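Local coordinates for protein alpha-pyrone synthesis polyketide synthase-like Pks18 (Mycobacterium tuberculosis, PDB 1TED) that probably synthesises tri- and tetraketide alpha-pyrones by extending medium- and long-chain acyl-CoA starters with malonyl-CoA units, at residues 107-112 against 200-205; 112-117 against 152-157; 298-303 against 385-390. All blocks are in the same frame, centred on the assembly; numbering follows the deposited sequence.

Interaction 1. Residues 107-112 against 200-205; sequences HLFYEH and VCIELC. With MYR (myristic acid), chain E.
L204 and F109 carry most of the surface buried here. Their side chains meet at about a right angle: the ring of F109 presents CD1 to the first carbon of the leucine side chain, with CD1 of F109 3.7 Å from CB of L204. The F109 torsion that puts CG anti to the backbone N (chi1 167°) brings the ring across to the strand, and its far end reaches I202, where CZ of F109 lies 4.3 Å from CG2 of I202. Helix 102-125 lies over strand 196-204, a layer packing of helix on sheet that belongs to the thiolase fold, with segment axes 9.4 Å apart and their directions at 128°. The CD2 branch of L204 lies against the ring too and reaches the helix backbone, 3.5 Å from O of F109, and CB of H112. The imidazole of H112 turns away from the strand, and its ND1 makes a weak hydrogen bond, 3.3 Å long, to O of L108 one turn earlier. Past L204 the chain borders bound myristic acid, C8 of the fatty acid lying 3.5 Å from O of C205, while CB of C205 touches C5 of the same acyl chain.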
# COMPACT_ATOMS: atom_id res chain seq x y z
N HIS A 107 -12.96 -9.99 7.87
CA HIS A 107 -14.17 -9.31 8.30
C HIS A 107 -13.99 -9.09 9.80
O HIS A 107 -14.34 -8.04 10.34
CB HIS A 107 -15.43 -10.16 8.04
CG HIS A 107 -15.98 -10.00 6.65
ND1 HIS A 107 -16.44 -8.79 6.17
CD2 HIS A 107 -16.12 -10.89 5.64
CE1 HIS A 107 -16.84 -8.94 4.92
NE2 HIS A 107 -16.66 -10.20 4.57
N LEU A 108 -13.42 -10.08 10.48
CA LEU A 108 -13.18 -9.92 11.91
C LEU A 108 -12.23 -8.75 12.11
O LEU A 108 -12.38 -7.97 13.06
CB LEU A 108 -12.57 -11.19 12.51
CG LEU A 108 -13.45 -11.97 13.49
CD1 LEU A 108 -12.59 -13.03 14.19
CD2 LEU A 108 -14.07 -11.04 14.52
N PHE A 109 -11.26 -8.62 11.21
CA PHE A 109 -10.30 -7.52 11.29
C PHE A 109 -11.04 -6.20 11.15
O PHE A 109 -10.89 -5.29 11.97
CB PHE A 109 -9.25 -7.65 10.17
CG PHE A 109 -8.41 -6.41 9.98
CD1 PHE A 109 -7.24 -6.21 10.72
CD2 PHE A 109 -8.80 -5.42 9.08
CE1 PHE A 109 -6.49 -5.05 10.56
CE2 PHE A 109 -8.06 -4.25 8.92
CZ PHE A 109 -6.90 -4.07 9.66
N TYR A 110 -11.85 -6.09 10.10
CA TYR A 110 -12.58 -4.85 9.86
C TYR A 110 -13.44 -4.47 11.05
O TYR A 110 -13.39 -3.34 11.52
CB TYR A 110 -13.46 -4.99 8.62
CG TYR A 110 -14.13 -3.70 8.20
CD1 TYR A 110 -13.42 -2.72 7.50
CD2 TYR A 110 -15.47 -3.45 8.50
CE1 TYR A 110 -14.03 -1.53 7.10
CE2 TYR A 110 -16.09 -2.26 8.11
CZ TYR A 110 -15.36 -1.31 7.41
OH TYR A 110 -15.97 -0.15 7.04
N GLU A 111 -14.22 -5.43 11.54
CA GLU A 111 -15.11 -5.20 12.67
C GLU A 111 -14.43 -4.56 13.88
O GLU A 111 -14.96 -3.63 14.48
CB GLU A 111 -15.77 -6.52 13.08
CG GLU A 111 -16.82 -6.39 14.17
CD GLU A 111 -17.32 -7.75 14.63
OE1 GLU A 111 -17.50 -8.64 13.77
OE2 GLU A 111 -17.53 -7.93 15.85
N HIS A 112 -13.24 -5.05 14.23
CA HIS A 112 -12.51 -4.49 15.38
C HIS A 112 -11.56 -3.35 15.04
O HIS A 112 -11.30 -2.49 15.88
CB HIS A 112 -11.73 -5.58 16.12
CG HIS A 112 -12.59 -6.54 16.88
ND1 HIS A 112 -13.07 -7.70 16.32
CD2 HIS A 112 -13.07 -6.49 18.14
CE1 HIS A 112 -13.82 -8.33 17.21
NE2 HIS A 112 -13.84 -7.62 18.32
N VAL A 200 -2.14 6.47 9.83
CA VAL A 200 -2.75 5.52 10.74
C VAL A 200 -2.21 4.12 10.55
O VAL A 200 -2.27 3.56 9.45
CB VAL A 200 -4.30 5.53 10.57
CG1 VAL A 200 -4.95 4.54 11.51
CG2 VAL A 200 -4.86 6.92 10.82
N CYS A 201 -1.64 3.56 11.62
CA CYS A 201 -1.12 2.21 11.59
C CYS A 201 -2.03 1.42 12.53
O CYS A 201 -2.21 1.78 13.69
CB CYS A 201 0.33 2.19 12.08
SG CYS A 201 1.45 3.24 11.11
N ILE A 202 -2.61 0.35 12.02
CA ILE A 202 -3.53 -0.47 12.80
C ILE A 202 -3.13 -1.93 12.62
O ILE A 202 -3.04 -2.44 11.50
CB ILE A 202 -5.00 -0.26 12.31
CG1 ILE A 202 -5.94 -1.25 13.00
CG2 ILE A 202 -5.07 -0.39 10.80
CD1 ILE A 202 -6.32 -0.87 14.42
N GLU A 203 -2.87 -2.61 13.73
CA GLU A 203 -2.44 -3.98 13.63
C GLU A 203 -3.23 -4.87 14.56
O GLU A 203 -3.25 -4.68 15.78
CB GLU A 203 -0.94 -4.04 13.92
CG GLU A 203 -0.12 -4.85 12.92
CD GLU A 203 -0.05 -4.25 11.51
OE1 GLU A 203 0.57 -3.19 11.34
OE2 GLU A 203 -0.62 -4.86 10.58
N LEU A 204 -3.91 -5.85 13.97
CA LEU A 204 -4.73 -6.79 14.71
C LEU A 204 -4.28 -8.23 14.48
O LEU A 204 -4.86 -8.95 13.67
CB LEU A 204 -6.20 -6.65 14.29
CG LEU A 204 -7.06 -5.71 15.12
CD1 LEU A 204 -6.34 -4.42 15.38
CD2 LEU A 204 -8.39 -5.47 14.40
N CYS A 205 -3.24 -8.62 15.20
CA CYS A 205 -2.69 -9.97 15.09
C CYS A 205 -3.63 -11.03 15.67
O CYS A 205 -3.82 -12.08 15.06
CB CYS A 205 -1.34 -10.04 15.81
SG CYS A 205 -0.03 -8.97 15.13
C1 MYR E . -2.19 -15.76 21.71
O1 MYR E . -2.44 -15.31 22.82
O2 MYR E . -1.50 -16.78 21.62
C2 MYR E . -2.74 -15.09 20.46
C3 MYR E . -1.62 -14.46 19.63
C4 MYR E . -2.17 -13.75 18.39
C5 MYR E . -1.04 -13.16 17.54
C6 MYR E . -0.14 -14.24 16.93
C7 MYR E . -0.84 -15.08 15.86
C8 MYR E . -1.16 -14.27 14.61
C9 MYR E . 0.11 -13.77 13.91
C10 MYR E . -0.24 -12.84 12.75
C11 MYR E . 1.03 -12.29 12.09
C12 MYR E . 0.69 -11.32 10.96
C13 MYR E . 1.96 -10.72 10.37
C14 MYR E . 1.64 -9.72 9.26

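Interaction 2. Residues 112-117 against 152-157; sequences HAVPLA and DVAIVK
V114 and A117, one helical turn apart, meet A154 and I155 in a small apolar helix-helix contact. It joins helix 102-125 to helix 151-159, both of which pack against the central sheet of the thiolase fold: A113 and L116 lie on strand 196-204, while D152 and V156 lie on strand 135-142. The two helices meet through short or slender side chains, and the backbones come correspondingly near, with CA of V114 6.7 Å from CA of A154. At the first point of contact A154 points its methyl toward the opposing helix, whereas V114 leaves its own backbone to one side and touches with one branch, CG1. With CG1 anti to the backbone N (chi1 174°), that branch swings to CB of A154 at 3.9 Å. At the second point the helices exchange parts: A117 supplies the alanine, facing the partner helix, and I155 the branched side chain, which arrives from the flank, extended so that only its terminal methyl touches. P115 lies between the two contact residues of the first helix; its nitrogen has no N-H to bond back to the preceding turn, and the helix is kinked there. Two residues of the second helix form salt bridges beyond this contact: OD2 of D152 with NH1 of R167, and NZ of K157 with OE1 of E261 of the second subunit, so this layer borders the dimer interface. Between the segments themselves all the contacts are carbon to carbon. The isoleucine reach depends on its outer torsion, chi2 -178°, which straightens the chain until CD1 of I155 stands 4.1 Å from CB of A117.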
# COMPACT_ATOMS: atom_id res chain seq x y z
N HIS A 112 -13.24 -5.05 14.23
CA HIS A 112 -12.51 -4.49 15.38
C HIS A 112 -11.56 -3.35 15.04
O HIS A 112 -11.30 -2.49 15.88
CB HIS A 112 -11.73 -5.58 16.12
CG HIS A 112 -12.59 -6.54 16.88
ND1 HIS A 112 -13.07 -7.70 16.32
CD2 HIS A 112 -13.07 -6.49 18.14
CE1 HIS A 112 -13.82 -8.33 17.21
NE2 HIS A 112 -13.84 -7.62 18.32
N ALA A 113 -11.04 -3.34 13.81
CA ALA A 113 -10.10 -2.30 13.43
C ALA A 113 -10.73 -0.91 13.33
O ALA A 113 -10.16 0.08 13.82
CB ALA A 113 -9.42 -2.67 12.10
N VAL A 114 -11.91 -0.84 12.72
CA VAL A 114 -12.62 0.43 12.54
C VAL A 114 -12.79 1.25 13.82
O VAL A 114 -12.33 2.39 13.89
CB VAL A 114 -14.00 0.19 11.88
CG1 VAL A 114 -14.79 1.50 11.82
CG2 VAL A 114 -13.82 -0.41 10.49
N PRO A 115 -13.46 0.68 14.84
CA PRO A 115 -13.67 1.40 16.10
C PRO A 115 -12.36 1.94 16.70
O PRO A 115 -12.27 3.09 17.11
CB PRO A 115 -14.29 0.34 17.00
CG PRO A 115 -15.01 -0.53 16.05
CD PRO A 115 -14.07 -0.65 14.89
N LEU A 116 -11.35 1.07 16.73
CA LEU A 116 -10.06 1.43 17.28
C LEU A 116 -9.32 2.51 16.49
O LEU A 116 -8.75 3.43 17.08
CB LEU A 116 -9.17 0.19 17.40
CG LEU A 116 -7.79 0.42 18.03
CD1 LEU A 116 -7.95 0.93 19.45
CD2 LEU A 116 -7.02 -0.88 18.02
N ALA A 117 -9.33 2.40 15.17
CA ALA A 117 -8.65 3.38 14.31
C ALA A 117 -9.37 4.73 14.33
O ALA A 117 -8.73 5.77 14.33
CB ALA A 117 -8.53 2.85 12.88
N ASP A 152 -9.53 2.77 6.01
CA ASP A 152 -9.31 4.16 5.57
C ASP A 152 -10.62 4.87 5.19
O ASP A 152 -10.86 6.01 5.60
CB ASP A 152 -8.32 4.21 4.40
CG ASP A 152 -8.85 3.57 3.12
OD1 ASP A 152 -9.30 2.40 3.16
OD2 ASP A 152 -8.81 4.25 2.07
N VAL A 153 -11.47 4.20 4.42
CA VAL A 153 -12.74 4.79 4.03
C VAL A 153 -13.59 5.15 5.26
O VAL A 153 -14.15 6.24 5.35
CB VAL A 153 -13.55 3.84 3.11
CG1 VAL A 153 -14.95 4.37 2.91
CG2 VAL A 153 -12.86 3.71 1.76
N ALA A 154 -13.67 4.23 6.22
CA ALA A 154 -14.45 4.45 7.44
C ALA A 154 -13.94 5.62 8.29
O ALA A 154 -14.72 6.29 8.96
CB ALA A 154 -14.48 3.16 8.29
N ILE A 155 -12.63 5.86 8.28
CA ILE A 155 -12.05 6.97 9.03
C ILE A 155 -12.55 8.31 8.46
O ILE A 155 -12.99 9.19 9.21
CB ILE A 155 -10.50 6.93 8.97
CG1 ILE A 155 -9.98 5.70 9.72
CG2 ILE A 155 -9.93 8.20 9.57
CD1 ILE A 155 -8.45 5.56 9.79
N VAL A 156 -12.48 8.46 7.14
CA VAL A 156 -12.93 9.67 6.48
C VAL A 156 -14.42 9.91 6.77
O VAL A 156 -14.83 11.02 7.10
CB VAL A 156 -12.71 9.56 4.94
CG1 VAL A 156 -13.39 10.74 4.20
CG2 VAL A 156 -11.22 9.52 4.64
N LYS A 157 -15.22 8.85 6.66
CA LYS A 157 -16.65 8.95 6.91
C LYS A 157 -16.93 9.23 8.38
O LYS A 157 -17.74 10.10 8.71
CB LYS A 157 -17.36 7.67 6.48
CG LYS A 157 -17.48 7.52 4.96
CD LYS A 157 -18.41 6.38 4.58
CE LYS A 157 -18.66 6.36 3.08
NZ LYS A 157 -19.77 5.45 2.75

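Interaction 3. Residues 298-303 against 385-390; sequences WDNGLQ and GMLFDI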
# COMPACT_ATOMS: atom_id res chain seq x y z
N TRP A 298 26.12 10.37 9.48
CA TRP A 298 27.22 11.13 8.88
C TRP A 298 26.66 12.16 7.91
O TRP A 298 27.15 13.28 7.85
CB TRP A 298 28.19 10.21 8.14
CG TRP A 298 29.42 10.94 7.66
CD1 TRP A 298 30.58 11.15 8.36
CD2 TRP A 298 29.59 11.61 6.40
NE1 TRP A 298 31.46 11.90 7.62
CE2 TRP A 298 30.88 12.20 6.41
CE3 TRP A 298 28.78 11.77 5.27
CZ2 TRP A 298 31.37 12.94 5.33
CZ3 TRP A 298 29.28 12.51 4.19
CH2 TRP A 298 30.56 13.08 4.23
N ASP A 299 25.63 11.78 7.14
CA ASP A 299 25.02 12.71 6.20
C ASP A 299 24.49 13.92 6.96
O ASP A 299 24.34 15.00 6.39
CB ASP A 299 23.86 12.06 5.44
CG ASP A 299 24.31 11.03 4.43
OD1 ASP A 299 25.34 11.25 3.77
OD2 ASP A 299 23.62 10.00 4.28
N ASN A 300 24.18 13.74 8.23
CA ASN A 300 23.66 14.84 9.04
C ASN A 300 24.67 15.34 10.06
O ASN A 300 24.28 15.90 11.08
CB ASN A 300 22.37 14.42 9.73
CG ASN A 300 21.33 13.91 8.76
OD1 ASN A 300 21.45 12.80 8.24
ND2 ASN A 300 20.33 14.72 8.50
N GLY A 301 25.95 15.12 9.79
CA GLY A 301 27.01 15.59 10.67
C GLY A 301 27.00 15.02 12.08
O GLY A 301 27.39 15.71 13.03
N LEU A 302 26.59 13.77 12.20
CA LEU A 302 26.51 13.12 13.50
C LEU A 302 27.12 11.72 13.51
O LEU A 302 27.34 11.11 12.46
CB LEU A 302 25.05 13.03 13.93
CG LEU A 302 24.28 14.35 14.07
CD1 LEU A 302 22.77 14.09 14.01
CD2 LEU A 302 24.67 15.02 15.37
N GLN A 303 27.37 11.23 14.72
CA GLN A 303 27.92 9.90 14.96
C GLN A 303 26.91 9.27 15.91
O GLN A 303 26.05 9.97 16.43
CB GLN A 303 29.24 9.95 15.71
CG GLN A 303 30.29 10.91 15.23
CD GLN A 303 31.38 11.05 16.28
OE1 GLN A 303 31.81 10.06 16.86
NE2 GLN A 303 31.83 12.28 16.52
N GLY A 385 13.92 3.73 8.82
CA GLY A 385 14.06 4.60 9.97
C GLY A 385 14.10 6.09 9.67
O GLY A 385 13.86 6.52 8.54
N MET A 386 14.40 6.87 10.71
CA MET A 386 14.46 8.32 10.58
C MET A 386 15.30 8.96 11.68
O MET A 386 15.46 8.38 12.75
CB MET A 386 13.04 8.91 10.65
CG MET A 386 12.45 8.95 12.07
SD MET A 386 10.91 9.93 12.23
CE MET A 386 10.15 9.19 13.64
N LEU A 387 15.83 10.14 11.39
CA LEU A 387 16.58 10.93 12.37
C LEU A 387 15.53 11.95 12.80
O LEU A 387 14.81 12.47 11.95
CB LEU A 387 17.77 11.66 11.73
CG LEU A 387 18.47 12.69 12.63
CD1 LEU A 387 19.14 11.99 13.81
CD2 LEU A 387 19.52 13.47 11.85
N PHE A 388 15.42 12.24 14.09
CA PHE A 388 14.42 13.19 14.53
C PHE A 388 14.81 14.02 15.74
O PHE A 388 15.76 13.70 16.46
CB PHE A 388 13.10 12.45 14.81
CG PHE A 388 13.17 11.51 15.98
CD1 PHE A 388 12.98 11.97 17.29
CD2 PHE A 388 13.43 10.15 15.79
CE1 PHE A 388 13.06 11.09 18.38
CE2 PHE A 388 13.51 9.27 16.87
CZ PHE A 388 13.32 9.74 18.17
N ASP A 389 14.07 15.11 15.95
CA ASP A 389 14.27 16.02 17.07
C ASP A 389 12.98 16.20 17.87
O ASP A 389 11.91 16.43 17.30
CB ASP A 389 14.72 17.40 16.56
CG ASP A 389 16.22 17.53 16.44
OD1 ASP A 389 16.95 16.54 16.67
OD2 ASP A 389 16.69 18.65 16.12
N ILE A 390 13.06 16.07 19.19
CA ILE A 390 11.90 16.29 20.05
C ILE A 390 12.17 17.60 20.80
O ILE A 390 13.17 17.73 21.53
CB ILE A 390 11.69 15.17 21.10
CG1 ILE A 390 11.40 13.83 20.41
CG2 ILE A 390 10.51 15.52 22.01
CD1 ILE A 390 11.28 12.67 21.38
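OD1 of D389, two residues beyond L387, the strand residue that meets N300 and L302, is gripped by NH1 of R250 in a salt bridge and by OG1 of T371 in a hydrogen bond. R250 and T371 belong to strands 247-256 and 370-378, the neighbours of strand 382-390 in the sheet, so the carboxylate links three adjacent strands. Nearby positive charge probably favours its ionised form. The contact itself is made by packing, and centres on one leucine. The side chain of L387 points at the opposing segment, with CG anti to the backbone N (chi1 170°), which carries CD2 to the helix end. CD2 of L387 takes the middle position: it lies 3.6 Å from CG of N300, whose side chain comes from the opposite direction, and 4.0 Å from CD1 of L302, whose side chain slants past it. CB of N300 also touches this methyl, at 3.7 Å from CD2 of L387. N300 and L302 are brought to the leucine by the way helix 281-299 ends. A Schellman motif closes the helix, with G301 as its C-prime residue: N of G301 bonds to O of W298 at 2.9 Å, and N of L302 bonds back to O of L297. G301 takes a positive phi of 61°, a conformation that glycine adopts readily. M296 and L297 of the same helix also cover L387, which places the leucine under the helix end, between helix and sheet of the C-terminal half of the thiolase fold. Because the leucine methyls offer no polar partner, the helix end is probably held on the strand here by close packing, while the polar bonds serve the helix end on one side and join neighbouring strands on the other.

How the interactions relate
From the N terminus, helix 102-125 takes part first, its residues 107-112 in interaction 1 and 112-117 in interaction 2, with H112 common to both ranges. The chain closes interaction 2 at 152-157 and only later returns along strand 196-204 to close interaction 1, so the shorter loop sits within the longer. The two touch directly, CD2 of L204 lying 3.5 Å from N of A113, and together tie one helix to the sheet and a neighbouring helix. Interaction 3 follows in series, joining the end of helix 281-299 to strand 382-390. That strand shares its sheet with strand 196-204, yet the centres of interactions 1 and 3 are about 33 Å apart, on opposite sides of the chain's centre.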